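Rio2 kinase (Chaetomium thermophilum, PDB 4GYI) is an atypical RIO-type kinase that binds ADP and magnesium, acts on the maturing pre-40S ribosomal subunit and probably phosphorylates serine and threonine residues. Local coordinates at residues A165-L170 / F175-P180; A159-F164 / S322-K327; A216-L221 / M272-D277. One frame throughout, in Å; residues are numbered along the deposited sequence.

Contact 1: A165-L170 / F175-P180; sequences AFMKAL and FPVPEP
Leu170 lays one methyl over a face of the Phe175 ring: CD2 of Leu170 stands 3.7 Å from the centroid of that ring and 14° off its normal, a CH-pi contact. The backbones of the same pair are joined as well, Phe175 N donating to Leu170 O at 3.0 Å with an N-H...O angle of 149°. Arg220 makes cation-pi contact with the Phe175 ring, and His224 meets it edge-to-face. Val177 follows, with CG1 beside Leu170 CB at 4.0 Å and CG2 turned toward Met167. This is the passage from the kinase C-helix (149-172) into strand 180-184, the loop folding back along the helix it has just left. Met167 and Pro180 run alongside in opposite directions. With CG anti to the backbone N (chi1 -175°), the methionine reaches out from the helix, placing SD 3.6 Å from Pro180 CB and CG 3.3 Å from Pro178 O. Its sulfur also lies 4.2 Å from CB of Pro178, whose ring touches the bound ADP, which makes Met167 a second-shell residue of the nucleotide pocket. Lys168 crosses Pro180 at about a right angle, CG to CG 3.7 Å, before its chain leads away.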
ATOM      1  N   ALA A 165      -3.759   3.296  -8.255  1.00 32.97           N
ATOM      2  CA  ALA A 165      -4.767   3.790  -9.183  1.00 34.92           C
ATOM      3  C   ALA A 165      -5.636   4.849  -8.505  1.00 34.86           C
ATOM      4  O   ALA A 165      -5.991   5.860  -9.107  1.00 33.38           O
ATOM      5  CB  ALA A 165      -5.621   2.642  -9.679  1.00 30.80           C
ATOM      6  N   PHE A 166      -5.983   4.611  -7.243  1.00 31.34           N
ATOM      7  CA  PHE A 166      -6.783   5.578  -6.508  1.00 27.96           C
ATOM      8  C   PHE A 166      -5.998   6.813  -6.166  1.00 32.53           C
ATOM      9  O   PHE A 166      -6.547   7.909  -6.181  1.00 31.27           O
ATOM     10  CB  PHE A 166      -7.404   4.970  -5.256  1.00 33.54           C
ATOM     11  CG  PHE A 166      -8.629   4.171  -5.543  1.00 40.10           C
ATOM     12  CD1 PHE A 166      -9.505   4.572  -6.539  1.00 47.10           C
ATOM     13  CD2 PHE A 166      -8.906   3.026  -4.840  1.00 34.27           C
ATOM     14  CE1 PHE A 166     -10.640   3.836  -6.825  1.00 50.08           C
ATOM     15  CE2 PHE A 166     -10.043   2.298  -5.118  1.00 45.88           C
ATOM     16  CZ  PHE A 166     -10.902   2.698  -6.118  1.00 39.34           C
ATOM     17  N   MET A 167      -4.713   6.655  -5.879  1.00 29.91           N
ATOM     18  CA  MET A 167      -3.912   7.823  -5.554  1.00 32.43           C
ATOM     19  C   MET A 167      -3.752   8.694  -6.796  1.00 35.87           C
ATOM     20  O   MET A 167      -3.814   9.912  -6.699  1.00 34.00           O
ATOM     21  CB  MET A 167      -2.570   7.419  -4.939  1.00 35.41           C
ATOM     22  CG  MET A 167      -1.705   8.577  -4.441  1.00 46.58           C
ATOM     23  SD  MET A 167      -0.107   7.957  -3.832  1.00 38.73           S
ATOM     24  CE  MET A 167      -0.684   6.721  -2.651  1.00 28.63           C
ATOM     25  N   LYS A 168      -3.576   8.076  -7.961  1.00 31.50           N
ATOM     26  CA  LYS A 168      -3.553   8.840  -9.204  1.00 33.47           C
ATOM     27  C   LYS A 168      -4.856   9.601  -9.446  1.00 40.37           C
ATOM     28  O   LYS A 168      -4.838  10.803  -9.748  1.00 41.86           O
ATOM     29  CB  LYS A 168      -3.285   7.947 -10.420  1.00 44.77           C
ATOM     30  CG  LYS A 168      -1.833   7.589 -10.659  1.00 51.76           C
ATOM     31  CD  LYS A 168      -1.666   6.919 -12.011  1.00 60.79           C
ATOM     32  CE  LYS A 168      -2.115   7.847 -13.144  1.00 71.16           C
ATOM     33  NZ  LYS A 168      -2.302   7.167 -14.473  1.00 62.32           N
ATOM     34  N   ALA A 169      -5.983   8.905  -9.352  1.00 34.21           N
ATOM     35  CA  ALA A 169      -7.273   9.543  -9.621  1.00 37.13           C
ATOM     36  C   ALA A 169      -7.478  10.709  -8.664  1.00 39.04           C
ATOM     37  O   ALA A 169      -7.899  11.787  -9.064  1.00 44.23           O
ATOM     38  CB  ALA A 169      -8.438   8.530  -9.493  1.00 34.69           C
ATOM     39  N   LEU A 170      -7.152  10.497  -7.395  1.00 37.10           N
ATOM     40  CA  LEU A 170      -7.432  11.506  -6.386  1.00 27.14           C
ATOM     41  C   LEU A 170      -6.486  12.673  -6.557  1.00 27.38           C
ATOM     42  O   LEU A 170      -6.882  13.827  -6.442  1.00 33.97           O
ATOM     43  CB  LEU A 170      -7.302  10.916  -4.979  1.00 30.94           C
ATOM     44  CG  LEU A 170      -8.416   9.937  -4.631  1.00 32.94           C
ATOM     45  CD1 LEU A 170      -8.073   9.150  -3.390  1.00 33.72           C
ATOM     46  CD2 LEU A 170      -9.726  10.699  -4.450  1.00 34.42           C
ATOM     47  N   PHE A 175      -7.380  16.388  -4.986  1.00 37.30           N
ATOM     48  CA  PHE A 175      -7.458  15.968  -3.577  1.00 43.85           C
ATOM     49  C   PHE A 175      -6.092  16.060  -2.887  1.00 49.73           C
ATOM     50  O   PHE A 175      -5.056  15.876  -3.533  1.00 43.88           O
ATOM     51  CB  PHE A 175      -7.944  14.538  -3.459  1.00 26.19           C
ATOM     52  CG  PHE A 175      -9.410  14.375  -3.666  1.00 33.14           C
ATOM     53  CD1 PHE A 175     -10.269  14.291  -2.585  1.00 35.37           C
ATOM     54  CD2 PHE A 175      -9.934  14.272  -4.945  1.00 43.29           C
ATOM     55  CE1 PHE A 175     -11.627  14.122  -2.768  1.00 44.25           C
ATOM     56  CE2 PHE A 175     -11.291  14.104  -5.138  1.00 49.03           C
ATOM     57  CZ  PHE A 175     -12.139  14.030  -4.049  1.00 49.38           C
ATOM     58  N   PRO A 176      -6.085  16.345  -1.572  1.00 39.03           N
ATOM     59  CA  PRO A 176      -4.805  16.415  -0.850  1.00 36.32           C
ATOM     60  C   PRO A 176      -4.304  14.999  -0.491  1.00 38.04           C
ATOM     61  O   PRO A 176      -4.631  14.458   0.551  1.00 33.60           O
ATOM     62  CB  PRO A 176      -5.154  17.223   0.394  1.00 33.24           C
ATOM     63  CG  PRO A 176      -6.629  16.893   0.649  1.00 32.66           C
ATOM     64  CD  PRO A 176      -7.244  16.674  -0.718  1.00 36.07           C
ATOM     65  N   VAL A 177      -3.530  14.400  -1.387  1.00 28.12           N
ATOM     66  CA  VAL A 177      -3.028  13.059  -1.192  1.00 33.87           C
ATOM     67  C   VAL A 177      -1.586  13.132  -1.657  1.00 33.52           C
ATOM     68  O   VAL A 177      -1.200  14.102  -2.299  1.00 36.06           O
ATOM     69  CB  VAL A 177      -3.811  12.042  -2.043  1.00 28.51           C
ATOM     70  CG1 VAL A 177      -5.302  12.026  -1.644  1.00 29.18           C
ATOM     71  CG2 VAL A 177      -3.633  12.338  -3.545  1.00 28.69           C
ATOM     72  N   PRO A 178      -0.770  12.125  -1.321  1.00 33.39           N
ATOM     73  CA  PRO A 178       0.615  12.192  -1.793  1.00 34.67           C
ATOM     74  C   PRO A 178       0.659  12.091  -3.309  1.00 33.04           C
ATOM     75  O   PRO A 178      -0.248  11.520  -3.900  1.00 30.62           O
ATOM     76  CB  PRO A 178       1.262  10.941  -1.173  1.00 29.28           C
ATOM     77  CG  PRO A 178       0.381  10.583  -0.025  1.00 32.95           C
ATOM     78  CD  PRO A 178      -1.006  10.956  -0.460  1.00 32.47           C
ATOM     79  N   GLU A 179       1.690  12.633  -3.947  1.00 32.08           N
ATOM     80  CA  GLU A 179       1.843  12.393  -5.384  1.00 29.50           C
ATOM     81  C   GLU A 179       2.318  10.969  -5.651  1.00 31.68           C
ATOM     82  O   GLU A 179       3.368  10.555  -5.160  1.00 36.66           O
ATOM     83  CB  GLU A 179       2.817  13.376  -6.027  1.00 34.09           C
ATOM     84  CG  GLU A 179       3.177  12.989  -7.452  1.00 43.68           C
ATOM     85  CD  GLU A 179       4.124  13.974  -8.111  1.00 59.65           C
ATOM     86  OE1 GLU A 179       4.208  15.125  -7.637  1.00 53.03           O
ATOM     87  OE2 GLU A 179       4.778  13.597  -9.105  1.00 72.36           O
ATOM     88  N   PRO A 180       1.545  10.210  -6.431  1.00 33.22           N
ATOM     89  CA  PRO A 180       1.985   8.849  -6.741  1.00 28.40           C
ATOM     90  C   PRO A 180       3.113   8.920  -7.770  1.00 36.03           C
ATOM     91  O   PRO A 180       3.015   9.683  -8.734  1.00 38.50           O
ATOM     92  CB  PRO A 180       0.738   8.215  -7.359  1.00 34.96           C
ATOM     93  CG  PRO A 180       0.036   9.375  -8.051  1.00 36.37           C
ATOM     94  CD  PRO A 180       0.337  10.606  -7.185  1.00 33.54           C
TER

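Contact 2: A159-F164 / S322-K327; sequences AAIKEF and SGFTKK
Ile161 is the first residue of 159-164 to meet the other segment, and it does so through its CG2 methyl. That methyl sits at the edge of the Phe324 ring, near the ring plane, 3.7 Å from Phe324 CE1, while Ser322 OG approaches it to 3.6 Å. Since CG2 is anti to the backbone N and CG1 anti to the carbonyl carbon (chi1 -72°), the methyl is the branch presented to the ring, and the two side chains run at a slant to each other. Ser322 and Gly323 are poorly ordered, so the serine end of the contact is the less certain one. Lys162 comes next and offers its aliphatic base: CB lies 4.1 Å from Phe324 CZ. The chain then stays extended and leads away, and NZ finds its partner in Met262 O. Leu319 touches both Lys162 and the Phe324 ring. Glu163, on another side of the helix, identifies the element as the C-helix of the protein kinase fold, since its OE2 forms the salt bridge to Lys125 NZ, a lysine that binds ADP, and also accepts from Phe259 N. The 322-327 turn packs on a different side of the helix, that of Ile161 and Lys162. Phe164 faces strands 180-184 and 187-191, through Pro180 and Ile188. On the partner side the chain enters helix 326-341. Gly323 has phi 117° and psi 25°, angles at which a side chain would press on the carbonyl O of Ser322. Thr325 is the N-cap of that helix, its OG1 hydrogen-bonded to Met328 N.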
ATOM      1  N   ALA A 159      -3.274  -5.106  -3.915  1.00 21.52           N
ATOM      2  CA  ALA A 159      -3.418  -3.996  -2.988  1.00 23.98           C
ATOM      3  C   ALA A 159      -2.652  -2.783  -3.503  1.00 24.43           C
ATOM      4  O   ALA A 159      -3.180  -1.684  -3.502  1.00 21.32           O
ATOM      5  CB  ALA A 159      -2.920  -4.390  -1.593  1.00 24.60           C
ATOM      6  N   ALA A 160      -1.414  -2.992  -3.953  1.00 20.82           N
ATOM      7  CA  ALA A 160      -0.559  -1.900  -4.442  1.00 27.77           C
ATOM      8  C   ALA A 160      -1.108  -1.295  -5.734  1.00 32.09           C
ATOM      9  O   ALA A 160      -1.127  -0.088  -5.886  1.00 27.84           O
ATOM     10  CB  ALA A 160       0.896  -2.389  -4.662  1.00 20.46           C
ATOM     11  N   ILE A 161      -1.555  -2.146  -6.653  1.00 28.52           N
ATOM     12  CA  ILE A 161      -2.133  -1.689  -7.902  1.00 25.47           C
ATOM     13  C   ILE A 161      -3.370  -0.838  -7.658  1.00 33.00           C
ATOM     14  O   ILE A 161      -3.521   0.245  -8.243  1.00 32.08           O
ATOM     15  CB  ILE A 161      -2.489  -2.872  -8.814  1.00 39.22           C
ATOM     16  CG1 ILE A 161      -1.212  -3.494  -9.375  1.00 38.89           C
ATOM     17  CG2 ILE A 161      -3.383  -2.419  -9.974  1.00 42.84           C
ATOM     18  CD1 ILE A 161      -1.456  -4.749 -10.168  1.00 36.43           C
ATOM     19  N   LYS A 162      -4.246  -1.321  -6.779  1.00 29.71           N
ATOM     20  CA  LYS A 162      -5.450  -0.590  -6.413  1.00 33.70           C
ATOM     21  C   LYS A 162      -5.144   0.767  -5.794  1.00 32.45           C
ATOM     22  O   LYS A 162      -5.687   1.794  -6.223  1.00 32.94           O
ATOM     23  CB  LYS A 162      -6.317  -1.408  -5.444  1.00 30.48           C
ATOM     24  CG  LYS A 162      -7.575  -0.656  -4.988  1.00 41.12           C
ATOM     25  CD  LYS A 162      -8.669  -1.607  -4.476  1.00 47.74           C
ATOM     26  CE  LYS A 162      -9.699  -0.862  -3.633  1.00 49.52           C
ATOM     27  NZ  LYS A 162     -10.662  -1.763  -2.944  1.00 44.88           N
ATOM     28  N   GLU A 163      -4.285   0.769  -4.782  1.00 28.20           N
ATOM     29  CA  GLU A 163      -3.965   2.007  -4.066  1.00 29.62           C
ATOM     30  C   GLU A 163      -3.344   3.040  -5.004  1.00 33.36           C
ATOM     31  O   GLU A 163      -3.619   4.239  -4.909  1.00 36.24           O
ATOM     32  CB  GLU A 163      -3.056   1.737  -2.847  1.00 24.14           C
ATOM     33  CG  GLU A 163      -2.477   3.016  -2.178  1.00 30.79           C
ATOM     34  CD  GLU A 163      -1.831   2.771  -0.800  1.00 36.68           C
ATOM     35  OE1 GLU A 163      -1.093   1.780  -0.639  1.00 37.22           O
ATOM     36  OE2 GLU A 163      -2.055   3.574   0.136  1.00 38.54           O
ATOM     37  N   PHE A 164      -2.510   2.566  -5.919  1.00 29.57           N
ATOM     38  CA  PHE A 164      -1.815   3.464  -6.806  1.00 27.26           C
ATOM     39  C   PHE A 164      -2.818   4.100  -7.771  1.00 34.51           C
ATOM     40  O   PHE A 164      -2.763   5.301  -8.039  1.00 36.60           O
ATOM     41  CB  PHE A 164      -0.699   2.717  -7.541  1.00 28.33           C
ATOM     42  CG  PHE A 164       0.191   3.607  -8.377  1.00 39.32           C
ATOM     43  CD1 PHE A 164       1.231   4.314  -7.792  1.00 37.61           C
ATOM     44  CD2 PHE A 164       0.012   3.703  -9.753  1.00 44.24           C
ATOM     45  CE1 PHE A 164       2.073   5.120  -8.564  1.00 35.80           C
ATOM     46  CE2 PHE A 164       0.846   4.507 -10.526  1.00 39.47           C
ATOM     47  CZ  PHE A 164       1.872   5.222  -9.925  1.00 31.32           C
ATOM     48  N   SER A 322      -7.201  -0.611 -15.111  1.00110.18           N
ATOM     49  CA  SER A 322      -5.966  -1.377 -15.003  1.00107.84           C
ATOM     50  C   SER A 322      -6.005  -2.772 -15.634  1.00115.83           C
ATOM     51  O   SER A 322      -5.008  -3.240 -16.181  1.00122.35           O
ATOM     52  CB  SER A 322      -5.539  -1.478 -13.542  1.00 94.86           C
ATOM     53  OG  SER A 322      -4.433  -2.347 -13.407  1.00 90.36           O
ATOM     54  N   GLY A 323      -7.162  -3.420 -15.556  1.00112.06           N
ATOM     55  CA  GLY A 323      -7.269  -4.824 -15.908  1.00103.72           C
ATOM     56  C   GLY A 323      -7.665  -5.537 -14.638  1.00 88.32           C
ATOM     57  O   GLY A 323      -7.390  -6.721 -14.453  1.00 90.88           O
ATOM     58  N   PHE A 324      -8.302  -4.783 -13.748  1.00 78.68           N
ATOM     59  CA  PHE A 324      -8.768  -5.307 -12.478  1.00 75.40           C
ATOM     60  C   PHE A 324     -10.077  -6.062 -12.674  1.00 79.73           C
ATOM     61  O   PHE A 324     -11.139  -5.447 -12.782  1.00 84.06           O
ATOM     62  CB  PHE A 324      -8.985  -4.151 -11.506  1.00 68.74           C
ATOM     63  CG  PHE A 324      -8.321  -4.344 -10.184  1.00 60.09           C
ATOM     64  CD1 PHE A 324      -6.995  -4.001 -10.005  1.00 58.46           C
ATOM     65  CD2 PHE A 324      -9.027  -4.863  -9.115  1.00 56.91           C
ATOM     66  CE1 PHE A 324      -6.386  -4.173  -8.782  1.00 53.40           C
ATOM     67  CE2 PHE A 324      -8.427  -5.044  -7.893  1.00 54.52           C
ATOM     68  CZ  PHE A 324      -7.102  -4.699  -7.722  1.00 49.09           C
ATOM     69  N   THR A 325     -10.007  -7.391 -12.724  1.00 78.11           N
ATOM     70  CA  THR A 325     -11.213  -8.196 -12.889  1.00 72.23           C
ATOM     71  C   THR A 325     -12.103  -8.053 -11.665  1.00 68.81           C
ATOM     72  O   THR A 325     -11.647  -7.640 -10.592  1.00 55.42           O
ATOM     73  CB  THR A 325     -10.897  -9.697 -13.111  1.00 71.30           C
ATOM     74  OG1 THR A 325     -10.394 -10.280 -11.903  1.00 64.74           O
ATOM     75  CG2 THR A 325      -9.870  -9.881 -14.224  1.00 66.21           C
ATOM     76  N   LYS A 326     -13.378  -8.386 -11.825  1.00 79.49           N
ATOM     77  CA  LYS A 326     -14.279  -8.422 -10.686  1.00 87.89           C
ATOM     78  C   LYS A 326     -13.769  -9.443  -9.662  1.00 75.32           C
ATOM     79  O   LYS A 326     -13.913  -9.248  -8.458  1.00 73.24           O
ATOM     80  CB  LYS A 326     -15.705  -8.756 -11.131  1.00100.18           C
ATOM     81  CG  LYS A 326     -16.268  -7.784 -12.155  1.00113.69           C
ATOM     82  CD  LYS A 326     -17.678  -8.169 -12.581  1.00124.31           C
ATOM     83  CE  LYS A 326     -18.219  -7.218 -13.643  1.00132.28           C
ATOM     84  NZ  LYS A 326     -17.389  -7.214 -14.883  1.00131.87           N
ATOM     85  N   LYS A 327     -13.158 -10.518 -10.151  1.00 60.87           N
ATOM     86  CA  LYS A 327     -12.596 -11.537  -9.277  1.00 62.28           C
ATOM     87  C   LYS A 327     -11.434 -10.982  -8.447  1.00 54.55           C
ATOM     88  O   LYS A 327     -11.338 -11.242  -7.244  1.00 53.42           O
ATOM     89  CB  LYS A 327     -12.142 -12.767 -10.074  1.00 59.60           C
ATOM     90  CG  LYS A 327     -11.436 -13.804  -9.213  1.00 63.43           C
ATOM     91  CD  LYS A 327     -11.105 -15.065  -9.970  1.00 71.02           C
ATOM     92  CE  LYS A 327     -10.372 -16.066  -9.083  1.00 77.09           C
ATOM     93  NZ  LYS A 327      -8.993 -15.607  -8.729  1.00 77.99           N
TER

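Contact 3: A216-L221 / M272-D277; sequences ALILRL and MYFDRD
Ile218 and Leu219 close on the ring of Phe274 where helix 207-223 meets helix 270-289, the E and F helices of the kinase C-lobe. The two short segments run antiparallel at 161°, with axes 11.4 Å apart, and the Phe274 ring reaches between them. Packing is tight here: Ile218 CG2 comes within 3.6 Å of Phe274 CE1 on an oblique approach, and Leu219 CD2 meets the ring edge near its plane, 3.9 Å from CZ. The chi1 of Phe274 (-175°) turns CG away from the backbone N and brings the ring nearer the other helix; Tyr300 and Ala303 of helix 300-304 also touch it. Exchange of Phe274 for alanine would probably open a gap between the helices and leave the methyls of Ile218 and Leu219 without their partner. Leu219 marks the more open flank, being partly exposed and leaning on Pro298. The pairing with Asp277 is looser: Ile218 CD1 comes no nearer than 4.4 Å, to its backbone C. That aspartate is engaged elsewhere, gripping the backbone of the catalytic loop as F-helix aspartates do in protein kinases: OD2 accepts from Gly229 N and OD1 from Phe231 N. Toward it Ile218 offers CD1, 4.5 Å from Asp277 CB.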
ATOM      1  N   ALA A 216     -15.814  17.776   5.346  1.00 38.04           N
ATOM      2  CA  ALA A 216     -15.859  18.170   3.936  1.00 34.31           C
ATOM      3  C   ALA A 216     -15.096  17.158   3.052  1.00 36.76           C
ATOM      4  O   ALA A 216     -15.553  16.807   1.963  1.00 40.19           O
ATOM      5  CB  ALA A 216     -15.333  19.620   3.730  1.00 36.64           C
ATOM      6  N   LEU A 217     -13.955  16.663   3.528  1.00 39.35           N
ATOM      7  CA  LEU A 217     -13.230  15.638   2.774  1.00 42.64           C
ATOM      8  C   LEU A 217     -14.047  14.361   2.543  1.00 30.38           C
ATOM      9  O   LEU A 217     -14.046  13.819   1.441  1.00 33.95           O
ATOM     10  CB  LEU A 217     -11.896  15.275   3.437  1.00 37.44           C
ATOM     11  CG  LEU A 217     -10.718  16.174   3.096  1.00 47.99           C
ATOM     12  CD1 LEU A 217      -9.474  15.686   3.806  1.00 39.26           C
ATOM     13  CD2 LEU A 217     -10.511  16.221   1.594  1.00 45.13           C
ATOM     14  N   ILE A 218     -14.715  13.869   3.578  1.00 32.23           N
ATOM     15  CA  ILE A 218     -15.511  12.647   3.428  1.00 30.86           C
ATOM     16  C   ILE A 218     -16.641  12.878   2.441  1.00 33.39           C
ATOM     17  O   ILE A 218     -16.910  12.033   1.591  1.00 35.84           O
ATOM     18  CB  ILE A 218     -16.109  12.199   4.745  1.00 36.20           C
ATOM     19  CG1 ILE A 218     -15.000  11.719   5.675  1.00 31.83           C
ATOM     20  CG2 ILE A 218     -17.163  11.093   4.509  1.00 32.08           C
ATOM     21  CD1 ILE A 218     -15.435  11.640   7.130  1.00 32.27           C
ATOM     22  N   LEU A 219     -17.276  14.046   2.544  1.00 37.18           N
ATOM     23  CA  LEU A 219     -18.331  14.415   1.622  1.00 43.70           C
ATOM     24  C   LEU A 219     -17.780  14.654   0.216  1.00 43.40           C
ATOM     25  O   LEU A 219     -18.398  14.255  -0.763  1.00 41.66           O
ATOM     26  CB  LEU A 219     -19.107  15.631   2.129  1.00 36.99           C
ATOM     27  CG  LEU A 219     -19.863  15.400   3.445  1.00 45.99           C
ATOM     28  CD1 LEU A 219     -20.633  16.655   3.873  1.00 41.25           C
ATOM     29  CD2 LEU A 219     -20.816  14.208   3.353  1.00 44.71           C
ATOM     30  N   ARG A 220     -16.611  15.277   0.106  1.00 39.69           N
ATOM     31  CA  ARG A 220     -16.024  15.471  -1.222  1.00 36.33           C
ATOM     32  C   ARG A 220     -15.700  14.132  -1.875  1.00 37.28           C
ATOM     33  O   ARG A 220     -15.989  13.931  -3.059  1.00 43.64           O
ATOM     34  CB  ARG A 220     -14.780  16.366  -1.188  1.00 38.10           C
ATOM     35  CG  ARG A 220     -14.241  16.665  -2.583  1.00 38.67           C
ATOM     36  CD  ARG A 220     -13.072  17.655  -2.586  1.00 38.26           C
ATOM     37  NE  ARG A 220     -12.581  17.837  -3.952  1.00 51.25           N
ATOM     38  CZ  ARG A 220     -11.339  18.190  -4.287  1.00 58.47           C
ATOM     39  NH1 ARG A 220     -10.408  18.427  -3.359  1.00 39.55           N
ATOM     40  NH2 ARG A 220     -11.028  18.311  -5.572  1.00 63.54           N
ATOM     41  N   LEU A 221     -15.096  13.219  -1.110  1.00 31.33           N
ATOM     42  CA  LEU A 221     -14.844  11.868  -1.608  1.00 26.10           C
ATOM     43  C   LEU A 221     -16.141  11.219  -2.107  1.00 34.91           C
ATOM     44  O   LEU A 221     -16.181  10.663  -3.204  1.00 39.64           O
ATOM     45  CB  LEU A 221     -14.197  10.997  -0.533  1.00 31.90           C
ATOM     46  CG  LEU A 221     -12.693  11.117  -0.267  1.00 35.71           C
ATOM     47  CD1 LEU A 221     -12.340  10.314   0.963  1.00 44.70           C
ATOM     48  CD2 LEU A 221     -11.866  10.618  -1.452  1.00 30.08           C
ATOM     49  N   MET A 272     -22.738   1.399   5.815  1.00 44.59           N
ATOM     50  CA  MET A 272     -21.933   1.017   6.965  1.00 41.03           C
ATOM     51  C   MET A 272     -20.521   1.642   6.869  1.00 42.03           C
ATOM     52  O   MET A 272     -20.011   2.181   7.852  1.00 39.87           O
ATOM     53  CB  MET A 272     -21.875  -0.511   7.088  1.00 44.84           C
ATOM     54  CG  MET A 272     -20.956  -1.037   8.210  1.00 52.12           C
ATOM     55  SD  MET A 272     -19.175  -1.139   7.837  1.00 80.81           S
ATOM     56  CE  MET A 272     -19.158  -2.411   6.575  1.00113.32           C
ATOM     57  N   TYR A 273     -19.905   1.589   5.689  1.00 28.24           N
ATOM     58  CA  TYR A 273     -18.549   2.140   5.514  1.00 32.51           C
ATOM     59  C   TYR A 273     -18.524   3.667   5.669  1.00 32.61           C
ATOM     60  O   TYR A 273     -17.649   4.222   6.339  1.00 30.92           O
ATOM     61  CB  TYR A 273     -17.929   1.728   4.173  1.00 31.51           C
ATOM     62  CG  TYR A 273     -17.588   0.254   4.053  1.00 51.76           C
ATOM     63  CD1 TYR A 273     -16.550  -0.308   4.794  1.00 63.11           C
ATOM     64  CD2 TYR A 273     -18.290  -0.574   3.181  1.00 54.92           C
ATOM     65  CE1 TYR A 273     -16.241  -1.657   4.682  1.00 66.39           C
ATOM     66  CE2 TYR A 273     -17.986  -1.924   3.060  1.00 48.90           C
ATOM     67  CZ  TYR A 273     -16.966  -2.461   3.811  1.00 60.44           C
ATOM     68  OH  TYR A 273     -16.669  -3.803   3.689  1.00 63.89           O
ATOM     69  N   PHE A 274     -19.486   4.341   5.049  1.00 36.32           N
ATOM     70  CA  PHE A 274     -19.638   5.780   5.240  1.00 40.09           C
ATOM     71  C   PHE A 274     -19.762   6.124   6.726  1.00 43.66           C
ATOM     72  O   PHE A 274     -18.941   6.875   7.261  1.00 42.61           O
ATOM     73  CB  PHE A 274     -20.855   6.302   4.478  1.00 31.75           C
ATOM     74  CG  PHE A 274     -21.007   7.794   4.519  1.00 36.25           C
ATOM     75  CD1 PHE A 274     -20.373   8.596   3.584  1.00 35.12           C
ATOM     76  CD2 PHE A 274     -21.796   8.398   5.492  1.00 39.87           C
ATOM     77  CE1 PHE A 274     -20.514   9.977   3.615  1.00 30.37           C
ATOM     78  CE2 PHE A 274     -21.940   9.772   5.533  1.00 43.16           C
ATOM     79  CZ  PHE A 274     -21.294  10.564   4.584  1.00 38.37           C
ATOM     80  N   ASP A 275     -20.781   5.566   7.382  1.00 38.30           N
ATOM     81  CA  ASP A 275     -21.087   5.905   8.771  1.00 35.76           C
ATOM     82  C   ASP A 275     -19.898   5.640   9.678  1.00 39.38           C
ATOM     83  O   ASP A 275     -19.669   6.360  10.643  1.00 45.20           O
ATOM     84  CB  ASP A 275     -22.283   5.104   9.274  1.00 43.05           C
ATOM     85  CG  ASP A 275     -23.604   5.605   8.720  1.00 59.47           C
ATOM     86  OD1 ASP A 275     -23.679   6.789   8.327  1.00 65.36           O
ATOM     87  OD2 ASP A 275     -24.574   4.815   8.689  1.00 65.08           O
ATOM     88  N   ARG A 276     -19.136   4.603   9.345  1.00 39.38           N
ATOM     89  CA  ARG A 276     -18.003   4.202  10.154  1.00 37.13           C
ATOM     90  C   ARG A 276     -16.876   5.231  10.078  1.00 40.69           C
ATOM     91  O   ARG A 276     -16.248   5.545  11.083  1.00 37.46           O
ATOM     92  CB  ARG A 276     -17.501   2.836   9.722  1.00 39.61           C
ATOM     93  CG  ARG A 276     -16.614   2.168  10.748  1.00 49.63           C
ATOM     94  CD  ARG A 276     -16.229   0.766  10.294  1.00 47.64           C
ATOM     95  NE  ARG A 276     -15.320   0.807   9.159  1.00 45.59           N
ATOM     96  CZ  ARG A 276     -14.872  -0.267   8.512  1.00 48.94           C
ATOM     97  NH1 ARG A 276     -15.249  -1.482   8.891  1.00 36.74           N
ATOM     98  NH2 ARG A 276     -14.042  -0.124   7.484  1.00 42.76           N
ATOM     99  N   ASP A 277     -16.619   5.746   8.883  1.00 29.16           N
ATOM    100  CA  ASP A 277     -15.634   6.814   8.712  1.00 38.41           C
ATOM    101  C   ASP A 277     -16.013   8.053   9.545  1.00 40.38           C
ATOM    102  O   ASP A 277     -15.199   8.577  10.316  1.00 39.33           O
ATOM    103  CB  ASP A 277     -15.464   7.175   7.218  1.00 35.65           C
ATOM    104  CG  ASP A 277     -14.550   6.170   6.439  1.00 54.49           C
ATOM    105  OD1 ASP A 277     -13.908   5.293   7.077  1.00 48.39           O
ATOM    106  OD2 ASP A 277     -14.459   6.282   5.184  1.00 37.24           O
TER

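How the contacts relate
From the N terminus, helix 149-172 supplies 159-164 to contact 2 and, directly after, 165-170 to contact 1. Contact 1 closes first, over four residues, and sets the chain into strand 180-184. Contact 3 opens later and closes over fifty, joining helices 207-223 and 270-289 of the C-lobe. Contact 2 closes last, tying the C-helix (149-172) to the turn that leads into helix 326-341, so its loop of 157 residues encloses the other two, which follow in series. Contacts 1 and 2 meet where Pro180 CB lies 3.6 Å from Phe164 CE1. Leu170 CD2, 3.7 Å from Leu221 CD2, links contact 1 to contact 3. Contacts 2 and 3 stay about 9 Å apart at their nearest atoms.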